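Local coordinates for protein alpha-glucosidase (Bacteroides thetaiotaomicron, PDB 5XFM) that hydrolyses beta-L-arabinopyranosides and alpha-galactosides as a bifunctional glycoside hydrolase of family 97 that carries a calcium ion, at residues F155-S160 / G192-C197; S172-Y177 / A453-E458; D403-D408 / V430-C435. The protein carries 1 engineered substitution. All blocks are in the same frame, centred on the assembly; numbering follows the deposited sequence.

The contacts run from the N-terminal beta domain to the C-terminal strand ends of the TIM-type barrel, where this fold keeps its active site, probably so here. Contact 2 brings loop 172-177 of the former to loop 453-458 of the latter, supplying Glu174 and Glu458 to calcium. Contact 1 lies about 11 Å off between centres, with Pro158 O packed against Glu175 CG. Contact 3, about 12 Å from contact 2 and 17 Å from contact 1 between centres, joins the chain just after barrel strands 399-403 and 429-432; its His433 side chain lies about 4 Å from the calcium. Tyr173 OH probably hydrogen-bonds Asp408 OD2 at 2.5 Å, and one calcium-bound water belongs to contacts 2 and 3.

Contact 1. Residues F155-S160 / G192-C197; sequences FLCPQS and GYTFPC
Leu156 CD1 sits over one face of the Tyr193 ring, 3.6 Å from the centroid and 4° off the ring normal, a centred CH-pi contact. The carbonyl of Cys157 comes to the ring's edge, near its plane, and Pro158 CA approaches obliquely. With CG anti to its carbonyl carbon (chi1 -45°), Leu156 crosses the tyrosine at about a right angle; its second methyl, CD2, presses tightly on Cys197 CB at 3.5 Å. A branched side chain suits the place, each methyl having its own partner. In the N-terminal beta domain, related to the galactose mutarotases, strands 153-156 and 197-200 pair antiparallel; beyond the cis-proline turn the pairing resumes in a shifted register as a single antiparallel bridge, a non-hydrogen-bonded pair of Pro158 and Tyr193. Proline fits there, since the two flanking bonds use its neighbours: Thr194 N to Cys157 O at 3.3 Å, and the straighter Gln159 N to Gly192 O at 2.9 Å. Gly192 has a positive phi, which favours glycine. Gln159, bent at chi2, curls round Thr194 CG2, which touches both its CB and CD at 3.7 Å. Where the backbones diverge, one water accepts from Cys157 N and donates to Pro196 O.

Contact 2. Residues S172-Y177 / A453-E458; sequences SYEEEY and AVLASE. With CA (calcium ion), chain E.
Glu174 and Glu458 converge on the calcium ion at about a right angle, their carboxylate planes turned 64° apart. This is part of the interface between the beta domain and the TIM-type barrel, where the loop after strand 448-451 meets a loop of the N-terminal domain. Each glutamate binds the metal through OE2, at 2.5 Å for Glu174 and 2.6 Å for Glu458. Glu452 and four waters also belong to the site. Glutamate suits both places because an extended chain carries its oxygen from separate backbones to one ion. The Glu174 chain passes Val454 O with its CG, and its other oxygen, OE1, receives Ser172 OG from above the carboxylate plane at 2.9 Å, which should limit rotation of the group.

Leu455 lies along the backbone of Glu174 and Glu175. Its CD1 rests on Glu175 O at 3.3 Å and on Glu176 CG at 3.6 Å, while CD2 lies against Glu174 O. Glu176 OE1 hydrogen-bonds His465 NE2. Lacking both methyls, an alanine here would probably open a gap beside the Glu174-Glu176 backbone and take from Glu176 CG its contact with this side chain. A water bridges the two backbones, accepting from Leu455 N and donating to Glu175 O. At the metal, a calcium-bound water donates to Glu458 OE1 at 2.7 Å.

Contact 3. Residues D403-D408 / V430-C435; sequences DFFGGD and VIFHGC
Asp403 and Gly434 meet so closely that OD1 of the aspartate lies 3.1 Å from Gly434 N, although the angle is too poor for a hydrogen bond. A side chain on Gly434 would collide with this oxygen and with Phe404 N, and the positive phi of Gly434 also favours glycine. OD1 instead accepts from Phe404 N at 2.6 Å, on its anti side, and that N-H also makes a weak bond to His433 O. The same carbonyl receives Asp403 CA in a CA-H...O contact. One residue on, Phe405 N donates to Gly434 O at 3.0 Å, completing the join.

Beside these polar groups the Phe405 ring meets the Phe432 ring obliquely, planes at 89° and CE1 3.5 Å from Phe432 CD1. With CG anti to the carbonyl carbon (chi1 -74°), the Phe405 ring swings back toward the 432-435 chain, its edge to His433 O. Large flat rings suit this buried layer: Tyr416 from helix 410-425 stacks on Phe405 and meets Phe432 edge-to-face. That helix joins parallel strands 399-403 and 429-432, a beta-alpha-beta unit; their C-terminal ends, where TIM-barrel active sites lie, and the loops that follow make this contact.

Farther out, Glu452, a calcium ligand, accepts from Gly434 N, and Trp361 bonds Asp403 OD2 weakly. A calcium-bound water donates to Asp403 OD2 at 3.1 Å and hydrogen-bonds His433 ND1 (3.0 Å). Coordination would probably polarise this water, strengthening its bond to Asp403 OD2, so that the metal is linked to both loops through one water.

Contact 1. Residues F155-S160 / G192-C197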
ATOM      1  N   PHE A 155       5.125 -14.444  -5.370  1.00 15.48           N
ATOM      2  CA  PHE A 155       5.198 -13.905  -4.013  1.00 17.28           C
ATOM      3  C   PHE A 155       3.833 -13.311  -3.681  1.00 20.41           C
ATOM      4  O   PHE A 155       3.612 -12.106  -3.843  1.00 23.19           O
ATOM      5  CB  PHE A 155       6.294 -12.838  -3.890  1.00 16.79           C
ATOM      6  CG  PHE A 155       7.687 -13.338  -4.203  1.00 19.11           C
ATOM      7  CD1 PHE A 155       8.059 -13.651  -5.504  1.00 23.00           C
ATOM      8  CD2 PHE A 155       8.639 -13.446  -3.204  1.00 22.15           C
ATOM      9  CE1 PHE A 155       9.338 -14.098  -5.795  1.00 22.66           C
ATOM     10  CE2 PHE A 155       9.923 -13.888  -3.487  1.00 25.84           C
ATOM     11  CZ  PHE A 155      10.273 -14.213  -4.785  1.00 25.52           C
ATOM     12  N   LEU A 156       2.924 -14.162  -3.217  1.00 20.59           N
ATOM     13  CA  LEU A 156       1.521 -13.798  -3.042  1.00 15.61           C
ATOM     14  C   LEU A 156       0.990 -14.019  -1.627  1.00 19.86           C
ATOM     15  O   LEU A 156       1.424 -14.931  -0.921  1.00 18.04           O
ATOM     16  CB  LEU A 156       0.655 -14.606  -4.015  1.00 16.66           C
ATOM     17  CG  LEU A 156       1.144 -14.709  -5.460  1.00 18.86           C
ATOM     18  CD1 LEU A 156       0.326 -15.712  -6.270  1.00 13.39           C
ATOM     19  CD2 LEU A 156       1.074 -13.338  -6.100  1.00 17.22           C
ATOM     20  N   CYS A 157       0.026 -13.193  -1.233  1.00 16.32           N
ATOM     21  CA  CYS A 157      -0.755 -13.456  -0.031  1.00 16.92           C
ATOM     22  C   CYS A 157      -2.213 -13.657  -0.439  1.00 19.21           C
ATOM     23  O   CYS A 157      -2.749 -12.915  -1.272  1.00 19.45           O
ATOM     24  CB  CYS A 157      -0.618 -12.320   0.985  1.00 16.86           C
ATOM     25  SG  CYS A 157      -1.211 -10.716   0.402  1.00 20.19           S
ATOM     26  N   PRO A 158      -2.863 -14.664   0.150  1.00 19.71           N
ATOM     27  CA  PRO A 158      -4.194 -15.071  -0.295  1.00 20.70           C
ATOM     28  C   PRO A 158      -5.290 -14.143   0.189  1.00 24.24           C
ATOM     29  O   PRO A 158      -5.120 -13.445   1.189  1.00 18.06           O
ATOM     30  CB  PRO A 158      -4.349 -16.445   0.340  1.00 15.62           C
ATOM     31  CG  PRO A 158      -3.615 -16.289   1.647  1.00 17.43           C
ATOM     32  CD  PRO A 158      -2.416 -15.453   1.314  1.00 15.02           C
ATOM     33  N   GLN A 159      -6.395 -14.122  -0.543  1.00 21.94           N
ATOM     34  CA  GLN A 159      -7.624 -13.520  -0.058  1.00 20.36           C
ATOM     35  C   GLN A 159      -8.321 -14.512   0.883  1.00 19.37           C
ATOM     36  O   GLN A 159      -8.422 -15.697   0.574  1.00 25.59           O
ATOM     37  CB  GLN A 159      -8.529 -13.128  -1.231  1.00 13.86           C
ATOM     38  CG  GLN A 159      -9.932 -12.701  -0.831  1.00 19.13           C
ATOM     39  CD  GLN A 159      -9.964 -11.391  -0.068  1.00 21.36           C
ATOM     40  OE1 GLN A 159      -9.377 -11.270   1.008  1.00 21.30           O
ATOM     41  NE2 GLN A 159     -10.682 -10.414  -0.605  1.00 20.46           N
ATOM     42  N   SER A 160      -8.798 -14.040   2.031  1.00 18.68           N
ATOM     43  CA  SER A 160      -9.390 -14.949   3.017  1.00 17.98           C
ATOM     44  C   SER A 160     -10.840 -15.297   2.688  1.00 22.26           C
ATOM     45  O   SER A 160     -11.413 -14.770   1.737  1.00 18.04           O
ATOM     46  CB  SER A 160      -9.313 -14.350   4.430  1.00 20.67           C
ATOM     47  OG  SER A 160     -10.212 -13.257   4.595  1.00 19.73           O
ATOM     48  N   GLY A 192      -8.140 -17.061  -4.392  1.00 15.78           N
ATOM     49  CA  GLY A 192      -7.081 -16.324  -5.060  1.00 19.23           C
ATOM     50  C   GLY A 192      -6.303 -15.390  -4.148  1.00 17.47           C
ATOM     51  O   GLY A 192      -6.151 -15.652  -2.961  1.00 21.40           O
ATOM     52  N   TYR A 193      -5.816 -14.285  -4.701  1.00 23.98           N
ATOM     53  CA  TYR A 193      -4.848 -13.443  -4.003  1.00 17.66           C
ATOM     54  C   TYR A 193      -5.184 -11.961  -4.113  1.00 15.00           C
ATOM     55  O   TYR A 193      -5.705 -11.510  -5.133  1.00 22.52           O
ATOM     56  CB  TYR A 193      -3.450 -13.702  -4.564  1.00 15.99           C
ATOM     57  CG  TYR A 193      -3.158 -15.171  -4.731  1.00 21.03           C
ATOM     58  CD1 TYR A 193      -2.640 -15.920  -3.686  1.00 17.77           C
ATOM     59  CD2 TYR A 193      -3.429 -15.818  -5.930  1.00 24.46           C
ATOM     60  CE1 TYR A 193      -2.385 -17.265  -3.837  1.00 22.02           C
ATOM     61  CE2 TYR A 193      -3.180 -17.164  -6.088  1.00 23.00           C
ATOM     62  CZ  TYR A 193      -2.658 -17.882  -5.040  1.00 16.72           C
ATOM     63  OH  TYR A 193      -2.404 -19.217  -5.198  1.00 17.84           O
ATOM     64  N   THR A 194      -4.885 -11.196  -3.072  1.00 16.47           N
ATOM     65  CA  THR A 194      -5.146  -9.763  -3.130  1.00 19.72           C
ATOM     66  C   THR A 194      -3.941  -9.001  -3.671  1.00 15.86           C
ATOM     67  O   THR A 194      -2.793  -9.423  -3.495  1.00 13.26           O
ATOM     68  CB  THR A 194      -5.544  -9.186  -1.758  1.00 12.04           C
ATOM     69  OG1 THR A 194      -4.475  -9.362  -0.822  1.00 14.30           O
ATOM     70  CG2 THR A 194      -6.809  -9.851  -1.263  1.00 15.10           C
ATOM     71  N   PHE A 195      -4.223  -7.884  -4.341  1.00 13.06           N
ATOM     72  CA  PHE A 195      -3.197  -7.015  -4.916  1.00 14.14           C
ATOM     73  C   PHE A 195      -2.356  -6.367  -3.828  1.00 14.43           C
ATOM     74  O   PHE A 195      -2.816  -6.229  -2.693  1.00 15.84           O
ATOM     75  CB  PHE A 195      -3.837  -5.932  -5.805  1.00 15.65           C
ATOM     76  CG  PHE A 195      -4.438  -6.460  -7.081  1.00 16.34           C
ATOM     77  CD1 PHE A 195      -3.699  -7.274  -7.931  1.00 16.89           C
ATOM     78  CD2 PHE A 195      -5.740  -6.137  -7.432  1.00 17.65           C
ATOM     79  CE1 PHE A 195      -4.247  -7.756  -9.108  1.00 16.63           C
ATOM     80  CE2 PHE A 195      -6.296  -6.618  -8.607  1.00 19.42           C
ATOM     81  CZ  PHE A 195      -5.547  -7.430  -9.446  1.00 17.81           C
ATOM     82  N   PRO A 196      -1.106  -5.994  -4.157  1.00 14.35           N
ATOM     83  CA  PRO A 196      -0.452  -6.285  -5.440  1.00 13.89           C
ATOM     84  C   PRO A 196       0.197  -7.663  -5.426  1.00 14.49           C
ATOM     85  O   PRO A 196       0.336  -8.277  -4.363  1.00 13.08           O
ATOM     86  CB  PRO A 196       0.587  -5.167  -5.560  1.00 17.06           C
ATOM     87  CG  PRO A 196       0.972  -4.890  -4.131  1.00 11.49           C
ATOM     88  CD  PRO A 196      -0.310  -5.056  -3.343  1.00 10.87           C
ATOM     89  N   CYS A 197       0.586  -8.140  -6.600  1.00 17.90           N
ATOM     90  CA  CYS A 197       1.071  -9.503  -6.740  1.00 18.11           C
ATOM     91  C   CYS A 197       2.401  -9.549  -7.481  1.00 18.17           C
ATOM     92  O   CYS A 197       2.494  -9.100  -8.620  1.00 18.91           O
ATOM     93  CB  CYS A 197       0.028 -10.338  -7.474  1.00 16.52           C
ATOM     94  SG  CYS A 197      -1.560 -10.380  -6.641  1.00 21.47           S
TER
HETATM   95  O   HOH W   1      -0.211 -11.088  -3.224  1.00 15.30           O
HETATM   96  O   HOH W   2      -5.282 -10.529   1.698  1.00 18.32           O
HETATM   97  O   HOH W   3      -7.443 -17.598  -1.095  1.00 17.46           O

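Contact 2. Residues S172-Y177 / A453-E458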
ATOM      1  N   SER A 172      -9.688  -8.474   5.410  1.00 12.48           N
ATOM      2  CA  SER A 172      -9.084  -7.235   5.901  1.00 15.49           C
ATOM      3  C   SER A 172      -7.651  -7.072   5.398  1.00 18.02           C
ATOM      4  O   SER A 172      -6.877  -6.286   5.946  1.00 14.44           O
ATOM      5  CB  SER A 172      -9.116  -7.195   7.437  1.00 22.74           C
ATOM      6  OG  SER A 172      -8.652  -8.416   8.002  1.00 22.97           O
ATOM      7  N   TYR A 173      -7.315  -7.816   4.345  1.00 21.25           N
ATOM      8  CA  TYR A 173      -6.004  -7.738   3.710  1.00 14.83           C
ATOM      9  C   TYR A 173      -4.901  -7.959   4.731  1.00 15.60           C
ATOM     10  O   TYR A 173      -3.906  -7.233   4.777  1.00 18.22           O
ATOM     11  CB  TYR A 173      -5.845  -6.389   2.989  1.00 17.60           C
ATOM     12  CG  TYR A 173      -6.592  -6.341   1.678  1.00 16.60           C
ATOM     13  CD1 TYR A 173      -7.961  -6.586   1.633  1.00 16.37           C
ATOM     14  CD2 TYR A 173      -5.938  -6.049   0.484  1.00 19.47           C
ATOM     15  CE1 TYR A 173      -8.655  -6.552   0.446  1.00 13.39           C
ATOM     16  CE2 TYR A 173      -6.630  -6.006  -0.718  1.00 15.61           C
ATOM     17  CZ  TYR A 173      -7.989  -6.260  -0.727  1.00 15.17           C
ATOM     18  OH  TYR A 173      -8.694  -6.226  -1.908  1.00 12.57           O
ATOM     19  N   GLU A 174      -5.098  -8.970   5.567  1.00 20.55           N
ATOM     20  CA  GLU A 174      -4.149  -9.282   6.623  1.00 17.96           C
ATOM     21  C   GLU A 174      -3.706 -10.741   6.553  1.00 17.44           C
ATOM     22  O   GLU A 174      -3.934 -11.511   7.475  1.00 13.48           O
ATOM     23  CB  GLU A 174      -4.759  -8.953   7.994  1.00 16.56           C
ATOM     24  CG  GLU A 174      -4.623  -7.477   8.374  1.00 16.11           C
ATOM     25  CD  GLU A 174      -5.583  -7.030   9.476  1.00 20.39           C
ATOM     26  OE1 GLU A 174      -6.499  -7.791   9.839  1.00 24.64           O
ATOM     27  OE2 GLU A 174      -5.391  -5.918  10.011  1.00 21.46           O
ATOM     28  N   GLU A 175      -3.055 -11.116   5.454  1.00 22.94           N
ATOM     29  CA  GLU A 175      -2.637 -12.501   5.272  1.00 17.59           C
ATOM     30  C   GLU A 175      -1.142 -12.615   4.993  1.00 14.66           C
ATOM     31  O   GLU A 175      -0.461 -11.619   4.742  1.00 18.61           O
ATOM     32  CB  GLU A 175      -3.443 -13.153   4.146  1.00 17.49           C
ATOM     33  CG  GLU A 175      -4.956 -13.027   4.332  1.00 19.46           C
ATOM     34  CD  GLU A 175      -5.488 -13.776   5.542  1.00 23.84           C
ATOM     35  OE1 GLU A 175      -4.937 -14.844   5.888  1.00 20.74           O
ATOM     36  OE2 GLU A 175      -6.459 -13.282   6.160  1.00 23.63           O
ATOM     37  N   GLU A 176      -0.634 -13.839   5.047  1.00 20.53           N
ATOM     38  CA  GLU A 176       0.800 -14.068   4.957  1.00 17.86           C
ATOM     39  C   GLU A 176       1.224 -14.434   3.547  1.00 17.42           C
ATOM     40  O   GLU A 176       0.420 -14.936   2.763  1.00 15.84           O
ATOM     41  CB  GLU A 176       1.222 -15.174   5.921  1.00 14.42           C
ATOM     42  CG  GLU A 176       1.085 -14.805   7.375  1.00 18.84           C
ATOM     43  CD  GLU A 176       1.440 -15.952   8.289  1.00 18.53           C
ATOM     44  OE1 GLU A 176       2.634 -16.083   8.641  1.00 22.43           O
ATOM     45  OE2 GLU A 176       0.534 -16.728   8.642  1.00 23.12           O
ATOM     46  N   TYR A 177       2.501 -14.196   3.249  1.00 20.54           N
ATOM     47  CA  TYR A 177       3.085 -14.480   1.939  1.00 18.58           C
ATOM     48  C   TYR A 177       3.830 -15.808   1.886  1.00 22.59           C
ATOM     49  O   TYR A 177       4.220 -16.351   2.914  1.00 20.81           O
ATOM     50  CB  TYR A 177       4.062 -13.373   1.532  1.00 19.38           C
ATOM     51  CG  TYR A 177       3.447 -12.023   1.270  1.00 21.28           C
ATOM     52  CD1 TYR A 177       3.164 -11.153   2.322  1.00 16.47           C
ATOM     53  CD2 TYR A 177       3.183 -11.601  -0.030  1.00 11.99           C
ATOM     54  CE1 TYR A 177       2.616  -9.910   2.094  1.00 14.36           C
ATOM     55  CE2 TYR A 177       2.633 -10.353  -0.273  1.00 18.28           C
ATOM     56  CZ  TYR A 177       2.352  -9.512   0.794  1.00 21.13           C
ATOM     57  OH  TYR A 177       1.811  -8.274   0.570  1.00 15.52           O
ATOM     58  N   ALA A 453      -4.134  -2.573   5.635  1.00 14.43           N
ATOM     59  CA  ALA A 453      -4.091  -3.556   4.545  1.00 18.17           C
ATOM     60  C   ALA A 453      -2.806  -4.380   4.552  1.00 16.34           C
ATOM     61  O   ALA A 453      -2.218  -4.638   3.504  1.00 18.63           O
ATOM     62  CB  ALA A 453      -4.258  -2.861   3.200  1.00 18.10           C
ATOM     63  N   VAL A 454      -2.400  -4.810   5.740  1.00 15.88           N
ATOM     64  CA  VAL A 454      -1.183  -5.585   5.923  1.00 13.76           C
ATOM     65  C   VAL A 454      -1.211  -6.165   7.328  1.00 23.48           C
ATOM     66  O   VAL A 454      -1.938  -5.669   8.199  1.00 17.68           O
ATOM     67  CB  VAL A 454       0.094  -4.716   5.736  1.00 12.95           C
ATOM     68  CG1 VAL A 454       0.238  -3.718   6.876  1.00 16.64           C
ATOM     69  CG2 VAL A 454       1.342  -5.571   5.641  1.00 13.45           C
ATOM     70  N   LEU A 455      -0.441  -7.227   7.538  1.00 18.36           N
ATOM     71  CA  LEU A 455      -0.207  -7.739   8.871  1.00 17.26           C
ATOM     72  C   LEU A 455       0.691  -6.742   9.598  1.00 19.62           C
ATOM     73  O   LEU A 455       1.913  -6.761   9.452  1.00 17.23           O
ATOM     74  CB  LEU A 455       0.414  -9.136   8.802  1.00 16.68           C
ATOM     75  CG  LEU A 455      -0.640 -10.195   8.475  1.00 17.29           C
ATOM     76  CD1 LEU A 455      -0.025 -11.491   8.023  1.00 12.72           C
ATOM     77  CD2 LEU A 455      -1.507 -10.423   9.706  1.00 17.69           C
ATOM     78  N   ALA A 456       0.069  -5.855  10.366  1.00 18.98           N
ATOM     79  CA  ALA A 456       0.801  -4.781  11.031  1.00 24.94           C
ATOM     80  C   ALA A 456       1.504  -5.266  12.297  1.00 21.67           C
ATOM     81  O   ALA A 456       1.404  -6.434  12.678  1.00 17.48           O
ATOM     82  CB  ALA A 456      -0.137  -3.623  11.359  1.00 21.92           C
ATOM     83  N   SER A 457       2.229  -4.351  12.929  1.00 21.64           N
ATOM     84  CA  SER A 457       3.025  -4.646  14.112  1.00 21.16           C
ATOM     85  C   SER A 457       2.202  -5.206  15.271  1.00 21.92           C
ATOM     86  O   SER A 457       2.748  -5.871  16.156  1.00 22.49           O
ATOM     87  CB  SER A 457       3.768  -3.381  14.547  1.00 25.71           C
ATOM     88  OG  SER A 457       2.863  -2.400  15.025  1.00 26.65           O
ATOM     89  N   GLU A 458       0.895  -4.931  15.266  1.00 23.77           N
ATOM     90  CA  GLU A 458      -0.014  -5.461  16.286  1.00 23.58           C
ATOM     91  C   GLU A 458       0.093  -6.984  16.370  1.00 23.76           C
ATOM     92  O   GLU A 458       0.014  -7.567  17.452  1.00 19.16           O
ATOM     93  CB  GLU A 458      -1.470  -5.037  16.004  1.00 26.72           C
ATOM     94  CG  GLU A 458      -2.125  -5.735  14.805  1.00 26.28           C
ATOM     95  CD  GLU A 458      -3.592  -5.363  14.602  1.00 31.83           C
ATOM     96  OE1 GLU A 458      -4.225  -4.838  15.548  1.00 30.24           O
ATOM     97  OE2 GLU A 458      -4.111  -5.608  13.488  1.00 24.35           O
TER
HETATM   98 CA    CA E 701      -5.946  -4.508  12.042  1.00 20.38          CA
HETATM   99  O   HOH W   4      -6.284  -4.009   7.476  1.00 12.08           O
HETATM  100  O   HOH W   5      -2.618  -6.001  10.786  1.00 17.18           O
HETATM  101  O   HOH W   6      -6.925  -6.694  12.770  1.00 24.69           O
HETATM  102  O   HOH W   7       0.151  -8.964   5.288  1.00 16.35           O
HETATM  103  O   HOH W   8      -6.717  -5.389  14.636  1.00 19.68           O
HETATM  104  O   HOH W   9      -8.275  -4.315  11.712  1.00 20.70           O
HETATM  105  O   HOH W  10      -6.245  -2.440  13.250  1.00 23.00           O

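Contact 3. Residues D403-D408 / V430-C435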
ATOM      1  N   ASP A 403     -11.735   1.988  11.208  1.00 17.36           N
ATOM      2  CA  ASP A 403     -11.381   0.572  11.209  1.00 14.36           C
ATOM      3  C   ASP A 403     -12.525  -0.355  10.782  1.00 14.76           C
ATOM      4  O   ASP A 403     -13.677   0.067  10.697  1.00 16.62           O
ATOM      5  CB  ASP A 403     -10.894   0.170  12.602  1.00 21.24           C
ATOM      6  CG  ASP A 403      -9.795  -0.875  12.557  1.00 22.63           C
ATOM      7  OD1 ASP A 403      -9.789  -1.689  11.606  1.00 19.51           O
ATOM      8  OD2 ASP A 403      -8.938  -0.875  13.472  1.00 17.50           O
ATOM      9  N   PHE A 404     -12.177  -1.606  10.488  1.00 15.66           N
ATOM     10  CA  PHE A 404     -13.137  -2.711  10.306  1.00 17.28           C
ATOM     11  C   PHE A 404     -14.165  -2.535   9.183  1.00 14.56           C
ATOM     12  O   PHE A 404     -15.363  -2.656   9.415  1.00 20.67           O
ATOM     13  CB  PHE A 404     -13.894  -2.976  11.616  1.00 21.28           C
ATOM     14  CG  PHE A 404     -13.012  -3.374  12.766  1.00 16.72           C
ATOM     15  CD1 PHE A 404     -12.095  -4.405  12.633  1.00 15.32           C
ATOM     16  CD2 PHE A 404     -13.108  -2.720  13.982  1.00 21.85           C
ATOM     17  CE1 PHE A 404     -11.289  -4.775  13.692  1.00 18.58           C
ATOM     18  CE2 PHE A 404     -12.297  -3.078  15.041  1.00 15.39           C
ATOM     19  CZ  PHE A 404     -11.389  -4.108  14.895  1.00 17.08           C
ATOM     20  N   PHE A 405     -13.706  -2.298   7.960  1.00 18.59           N
ATOM     21  CA  PHE A 405     -14.629  -2.154   6.831  1.00 18.14           C
ATOM     22  C   PHE A 405     -15.170  -3.498   6.331  1.00 19.10           C
ATOM     23  O   PHE A 405     -14.683  -4.562   6.717  1.00 18.17           O
ATOM     24  CB  PHE A 405     -13.957  -1.408   5.687  1.00 14.52           C
ATOM     25  CG  PHE A 405     -13.799   0.069   5.934  1.00 18.27           C
ATOM     26  CD1 PHE A 405     -12.710   0.552   6.653  1.00 16.56           C
ATOM     27  CD2 PHE A 405     -14.740   0.973   5.464  1.00 12.17           C
ATOM     28  CE1 PHE A 405     -12.552   1.918   6.880  1.00 19.85           C
ATOM     29  CE2 PHE A 405     -14.587   2.340   5.689  1.00 18.42           C
ATOM     30  CZ  PHE A 405     -13.492   2.815   6.396  1.00 11.52           C
ATOM     31  N   GLY A 406     -16.176  -3.427   5.461  1.00 22.16           N
ATOM     32  CA  GLY A 406     -16.944  -4.588   5.028  1.00 16.06           C
ATOM     33  C   GLY A 406     -16.516  -5.339   3.774  1.00 17.60           C
ATOM     34  O   GLY A 406     -17.256  -6.183   3.267  1.00 15.32           O
ATOM     35  N   GLY A 407     -15.348  -5.025   3.233  1.00 18.60           N
ATOM     36  CA  GLY A 407     -14.853  -5.775   2.093  1.00 16.98           C
ATOM     37  C   GLY A 407     -14.667  -4.933   0.847  1.00 16.81           C
ATOM     38  O   GLY A 407     -14.496  -3.719   0.932  1.00 18.94           O
ATOM     39  N   ASP A 408     -14.726  -5.562  -0.322  1.00 19.75           N
ATOM     40  CA  ASP A 408     -14.310  -4.908  -1.558  1.00 13.68           C
ATOM     41  C   ASP A 408     -15.475  -4.477  -2.434  1.00 14.48           C
ATOM     42  O   ASP A 408     -15.272  -3.935  -3.518  1.00 16.33           O
ATOM     43  CB  ASP A 408     -13.383  -5.844  -2.359  1.00 12.62           C
ATOM     44  CG  ASP A 408     -11.912  -5.700  -1.975  1.00 15.99           C
ATOM     45  OD1 ASP A 408     -11.540  -4.695  -1.332  1.00 13.67           O
ATOM     46  OD2 ASP A 408     -11.114  -6.598  -2.327  1.00 16.96           O
ATOM     47  N   VAL A 430      -7.392  11.266   7.305  1.00 19.97           N
ATOM     48  CA  VAL A 430      -7.972   9.943   7.507  1.00 19.37           C
ATOM     49  C   VAL A 430      -6.982   8.792   7.329  1.00 15.64           C
ATOM     50  O   VAL A 430      -6.344   8.673   6.292  1.00 18.04           O
ATOM     51  CB  VAL A 430      -9.156   9.711   6.552  1.00 16.85           C
ATOM     52  CG1 VAL A 430      -9.642   8.277   6.646  1.00 19.49           C
ATOM     53  CG2 VAL A 430     -10.276  10.674   6.870  1.00 14.90           C
ATOM     54  N   ILE A 431      -6.855   7.967   8.366  1.00 20.77           N
ATOM     55  CA  ILE A 431      -6.168   6.680   8.273  1.00 19.48           C
ATOM     56  C   ILE A 431      -7.202   5.566   8.196  1.00 21.05           C
ATOM     57  O   ILE A 431      -8.183   5.594   8.938  1.00 21.95           O
ATOM     58  CB  ILE A 431      -5.252   6.413   9.487  1.00 18.65           C
ATOM     59  CG1 ILE A 431      -4.136   7.449   9.583  1.00 26.96           C
ATOM     60  CG2 ILE A 431      -4.658   5.014   9.416  1.00 26.53           C
ATOM     61  CD1 ILE A 431      -3.309   7.313  10.840  1.00 22.16           C
ATOM     62  N   PHE A 432      -7.007   4.598   7.302  1.00 15.81           N
ATOM     63  CA  PHE A 432      -7.872   3.421   7.292  1.00 15.67           C
ATOM     64  C   PHE A 432      -7.180   2.203   7.891  1.00 18.61           C
ATOM     65  O   PHE A 432      -5.992   1.976   7.668  1.00 18.70           O
ATOM     66  CB  PHE A 432      -8.341   3.078   5.884  1.00 15.65           C
ATOM     67  CG  PHE A 432      -9.276   4.082   5.303  1.00 21.82           C
ATOM     68  CD1 PHE A 432     -10.374   4.523   6.024  1.00 23.19           C
ATOM     69  CD2 PHE A 432      -9.070   4.582   4.030  1.00 17.84           C
ATOM     70  CE1 PHE A 432     -11.238   5.447   5.487  1.00 20.51           C
ATOM     71  CE2 PHE A 432      -9.936   5.508   3.491  1.00 19.76           C
ATOM     72  CZ  PHE A 432     -11.018   5.940   4.218  1.00 16.58           C
ATOM     73  N   HIS A 433      -7.945   1.424   8.650  1.00 18.14           N
ATOM     74  CA  HIS A 433      -7.489   0.143   9.176  1.00 17.90           C
ATOM     75  C   HIS A 433      -8.559  -0.916   8.935  1.00 18.94           C
ATOM     76  O   HIS A 433      -9.713  -0.584   8.651  1.00 17.83           O
ATOM     77  CB  HIS A 433      -7.167   0.245  10.668  1.00 17.92           C
ATOM     78  CG  HIS A 433      -5.737   0.576  10.955  1.00 16.60           C
ATOM     79  ND1 HIS A 433      -4.914  -0.256  11.684  1.00 22.29           N
ATOM     80  CD2 HIS A 433      -4.982   1.647  10.618  1.00 16.73           C
ATOM     81  CE1 HIS A 433      -3.713   0.284  11.773  1.00 23.66           C
ATOM     82  NE2 HIS A 433      -3.728   1.441  11.134  1.00 14.43           N
ATOM     83  N   GLY A 434      -8.171  -2.185   9.043  1.00 20.77           N
ATOM     84  CA  GLY A 434      -9.085  -3.298   8.834  1.00 14.55           C
ATOM     85  C   GLY A 434      -9.717  -3.150   7.477  1.00 14.48           C
ATOM     86  O   GLY A 434     -10.931  -3.286   7.323  1.00 17.44           O
ATOM     87  N   CYS A 435      -8.866  -2.895   6.489  1.00 15.71           N
ATOM     88  CA  CYS A 435      -9.301  -2.262   5.250  1.00 15.48           C
ATOM     89  C   CYS A 435      -8.692  -2.889   4.013  1.00 21.08           C
ATOM     90  O   CYS A 435      -7.853  -3.795   4.090  1.00 19.90           O
ATOM     91  CB  CYS A 435      -8.943  -0.772   5.278  1.00 11.72           C
ATOM     92  SG  CYS A 435      -7.151  -0.458   5.423  1.00 20.60           S
TER
HETATM   93  O   HOH W  10      -6.245  -2.440  13.250  1.00 23.00           O